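Local coordinates for ABC transporter, periplasmic solute-binding protein (Rhizobium meliloti, PDB 4WED) that probably binds a small solute such as a peptide or a nickel species in the periplasm and delivers it to an ABC importer, at residues Q505-P510 against D515-N520; A234-E239 against A262-V267; E78-T83 against G209-K214. One frame throughout, in Å; residues are numbered along the deposited sequence.

In the fold
Interaction 1 lies between the other two: its centre is about 16 Å from that of interaction 2 and about 17 Å from that of interaction 3. Interactions 1 and 2 touch: Val267 CG1 packs 3.5 Å from Ser509 OG and also meets the Phe507 ring, bringing strand 265-269 up against the loop 506-510. Between interactions 1 and 3 the nearest atoms are about 6 Å apart. The sodium ion belongs to interaction 1, bound by Asp515 and Asp62, and lies about 8 Å from the side chain of Cys80 in interaction 3. Interactions 2 and 3 stay separate, their centres about 32 Å apart.

Interaction 1 (Q505-P510 against D515-N520); sequences QGFTSP and DMPYEN. With NA (sodium ion), chain B.
Water 1 is held between Thr508 and the chain at Pro517 and Glu519. It accepts from Thr508 N at 2.7 Å and can donate to Pro517 O and Glu519 O, though other acceptors also lie in reach of its protons. Beside it, Thr508 OG1 lies 3.0 Å from Asn520 OD1 and 3.1 Å from Gly506 O; its one proton can serve either. The hydroxyl reaches both because chi1 of -58° sets it beside its own backbone N. Pro517 is the centre of an inverse gamma turn, closed by Tyr518 N to Met516 O at 2.8 Å, and its ring is the apolar middle of the contact. Pro517 CG sits 3.8 Å from Phe507 CE1, and Pro517 CB is 3.9 Å from Pro510 CD, the side chains side by side and pointing the same way. Trp498 of strand 488-500 packs on both prolines. Asp515 OD1 binds the sodium ion at 2.4 Å, with Asp62 as the second protein carboxylate; Asp515 OD2 is hydrogen-bonded to Thr512 OG1, so both oxygens are engaged. Water 2, another sodium ligand, donates to Met516 O and to Glu519 OE2, whose chain bends at chi2 (86°) so that OE2 also lies over the Tyr518 ring.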
loop_
_atom_site.group_PDB
_atom_site.type_symbol
_atom_site.label_atom_id
_atom_site.label_comp_id
_atom_site.label_asym_id
_atom_site.label_seq_id
_atom_site.Cartn_x
_atom_site.Cartn_y
_atom_site.Cartn_z
ATOM N N GLN A 505 -12.215 -21.268 7.737
ATOM C CA GLN A 505 -12.869 -20.336 8.622
ATOM C C GLN A 505 -11.837 -19.389 9.156
ATOM O O GLN A 505 -10.635 -19.692 9.231
ATOM C CB GLN A 505 -13.493 -21.062 9.780
ATOM C CG GLN A 505 -14.582 -22.032 9.364
ATOM C CD GLN A 505 -15.453 -22.420 10.541
ATOM O OE1 GLN A 505 -14.964 -22.908 11.564
ATOM N NE2 GLN A 505 -16.749 -22.180 10.417
ATOM N N GLY A 506 -12.310 -18.231 9.539
ATOM C CA GLY A 506 -11.450 -17.293 10.218
ATOM C C GLY A 506 -10.564 -16.518 9.290
ATOM O O GLY A 506 -9.637 -15.877 9.756
ATOM N N PHE A 507 -10.851 -16.527 7.986
ATOM C CA PHE A 507 -10.003 -15.784 7.052
ATOM C C PHE A 507 -10.046 -14.290 7.370
ATOM O O PHE A 507 -11.127 -13.708 7.553
ATOM C CB PHE A 507 -10.365 -15.994 5.586
ATOM C CG PHE A 507 -9.534 -15.161 4.645
ATOM C CD1 PHE A 507 -8.242 -15.537 4.325
ATOM C CD2 PHE A 507 -10.028 -13.997 4.091
ATOM C CE1 PHE A 507 -7.481 -14.765 3.454
ATOM C CE2 PHE A 507 -9.258 -13.207 3.256
ATOM C CZ PHE A 507 -7.986 -13.594 2.932
ATOM N N THR A 508 -8.857 -13.703 7.441
ATOM C CA THR A 508 -8.693 -12.312 7.831
ATOM C C THR A 508 -7.895 -11.617 6.735
ATOM O O THR A 508 -6.756 -12.003 6.465
ATOM C CB THR A 508 -7.963 -12.243 9.184
ATOM O OG1 THR A 508 -8.709 -12.978 10.178
ATOM C CG2 THR A 508 -7.778 -10.811 9.634
ATOM N N SER A 509 -8.492 -10.622 6.084
ATOM C CA SER A 509 -7.840 -9.968 4.953
ATOM C C SER A 509 -6.514 -9.362 5.421
ATOM O O SER A 509 -6.447 -8.729 6.468
ATOM C CB SER A 509 -8.700 -8.839 4.374
ATOM O OG SER A 509 -9.993 -9.247 4.034
ATOM N N PRO A 510 -5.450 -9.531 4.637
ATOM C CA PRO A 510 -4.159 -8.988 5.077
ATOM C C PRO A 510 -4.189 -7.479 5.112
ATOM O O PRO A 510 -4.877 -6.842 4.326
ATOM C CB PRO A 510 -3.200 -9.446 4.001
ATOM C CG PRO A 510 -4.057 -9.580 2.785
ATOM C CD PRO A 510 -5.390 -10.083 3.275
ATOM N N ASP A 515 2.118 -9.107 3.533
ATOM C CA ASP A 515 1.767 -10.035 4.596
ATOM C C ASP A 515 1.094 -11.244 4.001
ATOM O O ASP A 515 0.357 -11.104 3.046
ATOM C CB ASP A 515 0.693 -9.428 5.503
ATOM C CG ASP A 515 1.236 -8.402 6.456
ATOM O OD1 ASP A 515 2.110 -8.755 7.297
ATOM O OD2 ASP A 515 0.743 -7.244 6.383
HETATM N N MSE A 516 1.264 -12.385 4.667
HETATM C CA MSE A 516 0.501 -13.581 4.403
HETATM C C MSE A 516 -0.616 -13.744 5.413
HETATM O O MSE A 516 -0.370 -13.895 6.598
HETATM C CB MSE A 516 1.473 -14.730 4.559
HETATM C CG MSE A 516 0.801 -16.072 4.242
HETATM SE SE MSE A 516 0.463 -16.254 2.299
HETATM C CE MSE A 516 2.180 -16.820 1.496
ATOM N N PRO A 517 -1.870 -13.781 4.949
ATOM C CA PRO A 517 -3.004 -13.905 5.850
ATOM C C PRO A 517 -3.238 -15.332 6.354
ATOM O O PRO A 517 -4.229 -15.969 5.992
ATOM C CB PRO A 517 -4.189 -13.429 4.980
ATOM C CG PRO A 517 -3.773 -13.797 3.588
ATOM C CD PRO A 517 -2.273 -13.827 3.532
ATOM N N TYR A 518 -2.330 -15.823 7.188
ATOM C CA TYR A 518 -2.471 -17.151 7.817
ATOM C C TYR A 518 -3.189 -17.070 9.167
ATOM O O TYR A 518 -3.601 -18.100 9.738
ATOM C CB TYR A 518 -1.105 -17.794 8.028
ATOM C CG TYR A 518 -0.200 -17.007 8.932
ATOM C CD1 TYR A 518 -0.246 -17.153 10.314
ATOM C CD2 TYR A 518 0.685 -16.078 8.404
ATOM C CE1 TYR A 518 0.584 -16.396 11.138
ATOM C CE2 TYR A 518 1.517 -15.317 9.214
ATOM C CZ TYR A 518 1.467 -15.483 10.579
ATOM O OH TYR A 518 2.295 -14.700 11.362
ATOM N N GLU A 519 -3.311 -15.853 9.687
ATOM C CA GLU A 519 -3.812 -15.624 11.016
ATOM C C GLU A 519 -5.255 -16.087 11.111
ATOM O O GLU A 519 -6.048 -15.870 10.195
ATOM C CB GLU A 519 -3.778 -14.121 11.360
ATOM C CG GLU A 519 -2.389 -13.509 11.604
ATOM C CD GLU A 519 -1.680 -13.029 10.347
ATOM O OE1 GLU A 519 -2.361 -12.764 9.326
ATOM O OE2 GLU A 519 -0.431 -12.899 10.387
ATOM N N ASN A 520 -5.572 -16.649 12.267
ATOM C CA ASN A 520 -6.915 -16.878 12.755
ATOM C C ASN A 520 -7.604 -18.047 12.112
ATOM O O ASN A 520 -8.715 -18.423 12.525
ATOM C CB ASN A 520 -7.821 -15.651 12.593
ATOM C CG ASN A 520 -7.315 -14.434 13.335
ATOM O OD1 ASN A 520 -7.351 -13.314 12.802
ATOM N ND2 ASN A 520 -6.869 -14.631 14.567
HETATM NA NA NA B . 2.020 -10.613 8.890
HETATM O O HOH W 1 -6.577 -15.112 7.629
HETATM O O HOH W 2 0.092 -11.901 8.127
HETATM O O HOH W 3 3.610 -8.836 9.842
HETATM O O HOH W 4 3.009 -12.086 9.972
#

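Interaction 2 (A234-E239 against A262-V267)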
loop_
_atom_site.group_PDB
_atom_site.type_symbol
_atom_site.label_atom_id
_atom_site.label_comp_id
_atom_site.label_asym_id
_atom_site.label_seq_id
_atom_site.Cartn_x
_atom_site.Cartn_y
_atom_site.Cartn_z
ATOM N N ALA A 234 -7.742 -24.469 -9.639
ATOM C CA ALA A 234 -7.180 -25.225 -8.513
ATOM C C ALA A 234 -7.985 -25.085 -7.227
ATOM O O ALA A 234 -8.058 -26.013 -6.411
ATOM C CB ALA A 234 -5.740 -24.840 -8.296
ATOM N N LEU A 235 -8.625 -23.935 -7.076
ATOM C CA LEU A 235 -9.468 -23.674 -5.897
ATOM C C LEU A 235 -10.799 -24.447 -6.011
ATOM O O LEU A 235 -11.273 -25.062 -5.042
ATOM C CB LEU A 235 -9.707 -22.160 -5.747
ATOM C CG LEU A 235 -10.613 -21.698 -4.603
ATOM C CD1 LEU A 235 -10.057 -22.107 -3.243
ATOM C CD2 LEU A 235 -10.792 -20.195 -4.657
ATOM N N ARG A 236 -11.377 -24.413 -7.208
ATOM C CA ARG A 236 -12.614 -25.122 -7.505
ATOM C C ARG A 236 -12.544 -26.632 -7.268
ATOM O O ARG A 236 -13.534 -27.251 -6.890
ATOM C CB ARG A 236 -13.000 -24.902 -8.963
ATOM C CG ARG A 236 -13.467 -23.500 -9.343
ATOM C CD ARG A 236 -14.058 -23.601 -10.753
ATOM N NE ARG A 236 -14.542 -22.337 -11.318
ATOM C CZ ARG A 236 -15.800 -22.112 -11.722
ATOM N NH1 ARG A 236 -16.737 -23.048 -11.613
ATOM N NH2 ARG A 236 -16.128 -20.924 -12.224
ATOM N N ALA A 237 -11.371 -27.206 -7.514
ATOM C CA ALA A 237 -11.138 -28.646 -7.380
ATOM C C ALA A 237 -10.875 -29.105 -5.945
ATOM O O ALA A 237 -11.057 -30.287 -5.633
ATOM C CB ALA A 237 -9.967 -29.063 -8.258
ATOM N N GLY A 238 -10.459 -28.191 -5.073
ATOM C CA GLY A 238 -10.005 -28.572 -3.745
ATOM C C GLY A 238 -8.498 -28.812 -3.693
ATOM O O GLY A 238 -8.006 -29.432 -2.739
ATOM N N GLU A 239 -7.770 -28.304 -4.703
ATOM C CA GLU A 239 -6.286 -28.367 -4.765
ATOM C C GLU A 239 -5.618 -27.276 -3.938
ATOM O O GLU A 239 -4.564 -27.499 -3.347
ATOM C CB GLU A 239 -5.781 -28.252 -6.212
ATOM N N ALA A 262 -19.389 -19.667 -8.991
ATOM C CA ALA A 262 -19.194 -21.039 -8.543
ATOM C C ALA A 262 -19.544 -21.295 -7.055
ATOM O O ALA A 262 -19.204 -22.348 -6.525
ATOM C CB ALA A 262 -17.764 -21.440 -8.813
ATOM N N GLY A 263 -20.199 -20.343 -6.383
ATOM C CA GLY A 263 -20.540 -20.466 -4.961
ATOM C C GLY A 263 -19.367 -20.303 -4.002
ATOM O O GLY A 263 -19.459 -20.682 -2.845
ATOM N N PHE A 264 -18.254 -19.743 -4.451
ATOM C CA PHE A 264 -17.102 -19.573 -3.521
ATOM C C PHE A 264 -17.136 -18.301 -2.674
ATOM O O PHE A 264 -17.761 -17.309 -3.042
ATOM C CB PHE A 264 -15.744 -19.709 -4.235
ATOM C CG PHE A 264 -15.340 -21.143 -4.455
ATOM C CD1 PHE A 264 -14.804 -21.893 -3.413
ATOM C CD2 PHE A 264 -15.536 -21.756 -5.674
ATOM C CE1 PHE A 264 -14.456 -23.225 -3.590
ATOM C CE2 PHE A 264 -15.189 -23.084 -5.857
ATOM C CZ PHE A 264 -14.644 -23.815 -4.814
ATOM N N ASN A 265 -16.473 -18.377 -1.520
ATOM C CA ASN A 265 -16.260 -17.229 -0.657
ATOM C C ASN A 265 -15.262 -16.278 -1.275
ATOM O O ASN A 265 -14.104 -16.634 -1.508
ATOM C CB ASN A 265 -15.740 -17.679 0.699
ATOM C CG ASN A 265 -16.809 -18.362 1.520
ATOM O OD1 ASN A 265 -17.703 -17.695 2.047
ATOM N ND2 ASN A 265 -16.730 -19.688 1.638
ATOM N N VAL A 266 -15.728 -15.072 -1.557
ATOM C CA VAL A 266 -14.898 -14.066 -2.173
ATOM C C VAL A 266 -14.952 -12.851 -1.291
ATOM O O VAL A 266 -16.013 -12.362 -0.905
ATOM C CB VAL A 266 -15.284 -13.780 -3.631
ATOM C CG1 VAL A 266 -14.409 -12.699 -4.219
ATOM C CG2 VAL A 266 -15.091 -15.048 -4.466
ATOM N N VAL A 267 -13.746 -12.411 -0.963
ATOM C CA VAL A 267 -13.509 -11.538 0.101
ATOM C C VAL A 267 -12.739 -10.374 -0.449
ATOM O O VAL A 267 -11.613 -10.516 -0.902
ATOM C CB VAL A 267 -12.701 -12.243 1.184
ATOM C CG1 VAL A 267 -12.293 -11.247 2.296
ATOM C CG2 VAL A 267 -13.538 -13.375 1.756
#
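The C-terminal ends of two helices, each closed by a Schellman motif, come together here, with Phe264, just past the end of helix 253-261, set against Leu235 and Arg236 in the last turn of helix 228-237. The Phe264 ring offers one face to Leu235 CG, which stands 4.2 Å above its plane toward the rim, while the far end of the ring reaches the helix backbone: Phe264 CZ lies 3.6 Å from Leu235 O. That same carbonyl receives Gly238 N at 3.2 Å, one of the two bonds that close the first Schellman motif. The second motif has Gly263 as its C-prime residue, and Phe264 N bonds back to Leu259 O, so the motif ties down the backbone N of the residue that carries the ring. With an alanine at Phe264, Leu235 would probably lose the ring face it packs on and a gap would open between the two helix ends. Arg236 passes obliquely across Phe264, its CG 3.9 Å from Phe264 CE2, then runs extended from CG to NE to Ala262. There Ala262 CB sits over one face of the guanidinium, 3.4 Å from Arg236 NH1, and the guanidinium and phenyl planes are turned 68° apart.

Interaction 3 (E78-T83 against G209-K214). With FMT (formic acid), chain C.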
loop_
_atom_site.group_PDB
_atom_site.type_symbol
_atom_site.label_atom_id
_atom_site.label_comp_id
_atom_site.label_asym_id
_atom_site.label_seq_id
_atom_site.Cartn_x
_atom_site.Cartn_y
_atom_site.Cartn_z
ATOM N N GLU A 78 1.573 -2.051 16.451
ATOM C CA GLU A 78 1.389 -2.993 17.545
ATOM C C GLU A 78 2.695 -3.589 18.072
ATOM O O GLU A 78 3.669 -3.760 17.328
ATOM C CB GLU A 78 0.477 -4.123 17.062
ATOM C CG GLU A 78 -0.889 -3.623 16.661
ATOM C CD GLU A 78 -1.720 -4.627 15.889
ATOM O OE1 GLU A 78 -1.256 -5.761 15.566
ATOM O OE2 GLU A 78 -2.874 -4.251 15.598
ATOM N N PRO A 79 2.708 -3.962 19.348
ATOM C CA PRO A 79 3.846 -4.704 19.910
ATOM C C PRO A 79 4.128 -5.997 19.140
ATOM O O PRO A 79 3.183 -6.720 18.813
ATOM C CB PRO A 79 3.365 -5.063 21.322
ATOM C CG PRO A 79 2.312 -4.072 21.670
ATOM C CD PRO A 79 1.686 -3.630 20.366
ATOM N N CYS A 80 5.400 -6.274 18.834
ATOM C CA CYS A 80 5.792 -7.581 18.334
ATOM C C CYS A 80 7.033 -8.040 19.097
ATOM O O CYS A 80 6.939 -8.371 20.272
ATOM C CB CYS A 80 5.942 -7.596 16.800
ATOM S SG CYS A 80 6.043 -9.284 16.091
ATOM N N LEU A 81 8.193 -8.077 18.464
ATOM C CA LEU A 81 9.389 -8.410 19.181
ATOM C C LEU A 81 9.776 -7.326 20.203
ATOM O O LEU A 81 10.554 -7.576 21.159
ATOM C CB LEU A 81 10.543 -8.682 18.208
ATOM C CG LEU A 81 10.380 -9.980 17.411
ATOM C CD1 LEU A 81 11.504 -10.171 16.410
ATOM C CD2 LEU A 81 10.296 -11.184 18.333
ATOM N N ALA A 82 9.274 -6.127 20.013
ATOM C CA ALA A 82 9.368 -5.114 21.064
ATOM C C ALA A 82 8.029 -5.013 21.712
ATOM O O ALA A 82 7.022 -4.887 20.996
ATOM C CB ALA A 82 9.766 -3.760 20.492
ATOM N N THR A 83 8.014 -5.062 23.051
ATOM C CA THR A 83 6.785 -4.822 23.868
ATOM C C THR A 83 6.433 -3.345 24.138
ATOM O O THR A 83 5.320 -3.018 24.532
ATOM C CB THR A 83 6.908 -5.499 25.243
ATOM O OG1 THR A 83 8.186 -5.179 25.812
ATOM C CG2 THR A 83 6.776 -6.990 25.093
ATOM N N GLY A 209 7.174 -23.806 20.815
ATOM C CA GLY A 209 7.882 -22.789 21.591
ATOM C C GLY A 209 8.012 -21.477 20.826
ATOM O O GLY A 209 8.891 -20.685 21.122
ATOM N N TYR A 210 7.164 -21.269 19.819
ATOM C CA TYR A 210 6.895 -19.929 19.302
ATOM C C TYR A 210 6.305 -19.162 20.449
ATOM O O TYR A 210 5.523 -19.694 21.226
ATOM C CB TYR A 210 5.887 -19.932 18.155
ATOM C CG TYR A 210 5.428 -18.533 17.721
ATOM C CD1 TYR A 210 6.339 -17.556 17.368
ATOM C CD2 TYR A 210 4.071 -18.214 17.653
ATOM C CE1 TYR A 210 5.924 -16.283 16.999
ATOM C CE2 TYR A 210 3.650 -16.954 17.284
ATOM C CZ TYR A 210 4.569 -16.003 16.948
ATOM O OH TYR A 210 4.105 -14.779 16.570
ATOM N N TRP A 211 6.692 -17.912 20.550
ATOM C CA TRP A 211 6.361 -17.128 21.714
ATOM C C TRP A 211 4.899 -16.730 21.816
ATOM O O TRP A 211 4.382 -16.666 22.904
ATOM C CB TRP A 211 7.237 -15.886 21.755
ATOM C CG TRP A 211 7.004 -14.862 20.662
ATOM C CD1 TRP A 211 7.705 -14.723 19.492
ATOM C CD2 TRP A 211 6.055 -13.789 20.687
ATOM N NE1 TRP A 211 7.229 -13.641 18.775
ATOM C CE2 TRP A 211 6.222 -13.048 19.487
ATOM C CE3 TRP A 211 5.087 -13.378 21.609
ATOM C CZ2 TRP A 211 5.452 -11.924 19.185
ATOM C CZ3 TRP A 211 4.318 -12.262 21.306
ATOM C CH2 TRP A 211 4.510 -11.542 20.100
ATOM N N GLY A 212 4.258 -16.440 20.686
ATOM C CA GLY A 212 2.889 -15.902 20.641
ATOM C C GLY A 212 1.884 -17.009 20.396
ATOM O O GLY A 212 2.168 -18.165 20.703
ATOM N N ASP A 213 0.716 -16.666 19.851
ATOM C CA ASP A 213 -0.338 -17.658 19.553
ATOM C C ASP A 213 0.034 -18.512 18.347
ATOM O O ASP A 213 0.467 -17.998 17.291
ATOM C CB ASP A 213 -1.694 -16.992 19.255
ATOM C CG ASP A 213 -2.206 -16.109 20.403
ATOM O OD1 ASP A 213 -2.388 -16.591 21.548
ATOM O OD2 ASP A 213 -2.457 -14.929 20.142
ATOM N N LYS A 214 -0.170 -19.812 18.494
ATOM C CA LYS A 214 0.134 -20.750 17.442
ATOM C C LYS A 214 -1.110 -20.977 16.596
ATOM O O LYS A 214 -2.209 -21.060 17.143
ATOM C CB LYS A 214 0.598 -22.085 18.053
HETATM C C FMT C . 1.425 -12.907 18.147
HETATM O O1 FMT C . 0.539 -13.650 18.517
HETATM O O2 FMT C . 1.187 -12.017 17.196
#
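Trp211 points its indole across at Cys80 and Leu81. Chi1 of 67° places CG between the backbone N and the carbonyl carbon, directing the ring system out of its loop toward the other segment. Leu81 CD2 meets the pyrrole end, 4.0 Å from Trp211 NE1, the two side chains crossing at a slant. The benzo end approaches Cys80, with Trp211 CZ2 4.1 Å from Cys80 SG. Cys80 O lies 4.0 Å from Trp211 CH2 and is hydrogen-bonded to Arg99 NH2. Glu66 probably helps to fix the rotation of the indole: it accepts from Trp211 NE1 through OE1 and is hydrogen-bonded to Tyr210 OH through OE2. Tyr210 OH in turn stands 3.8 Å above one face of the indole, off toward the rim. A formic acid molecule, probably from the crystallisation liquor, sits 3.9 Å from Trp211 CH2 through its carbon and takes a weak bond from Asp213 N. The contact links the loop between strands 201-206 and 219-224 of the mixed sheet to the corner leading into the antiparallel sheet with edge strand 82-88, which probably belongs to the extra domain found in family 5 solute-binding proteins.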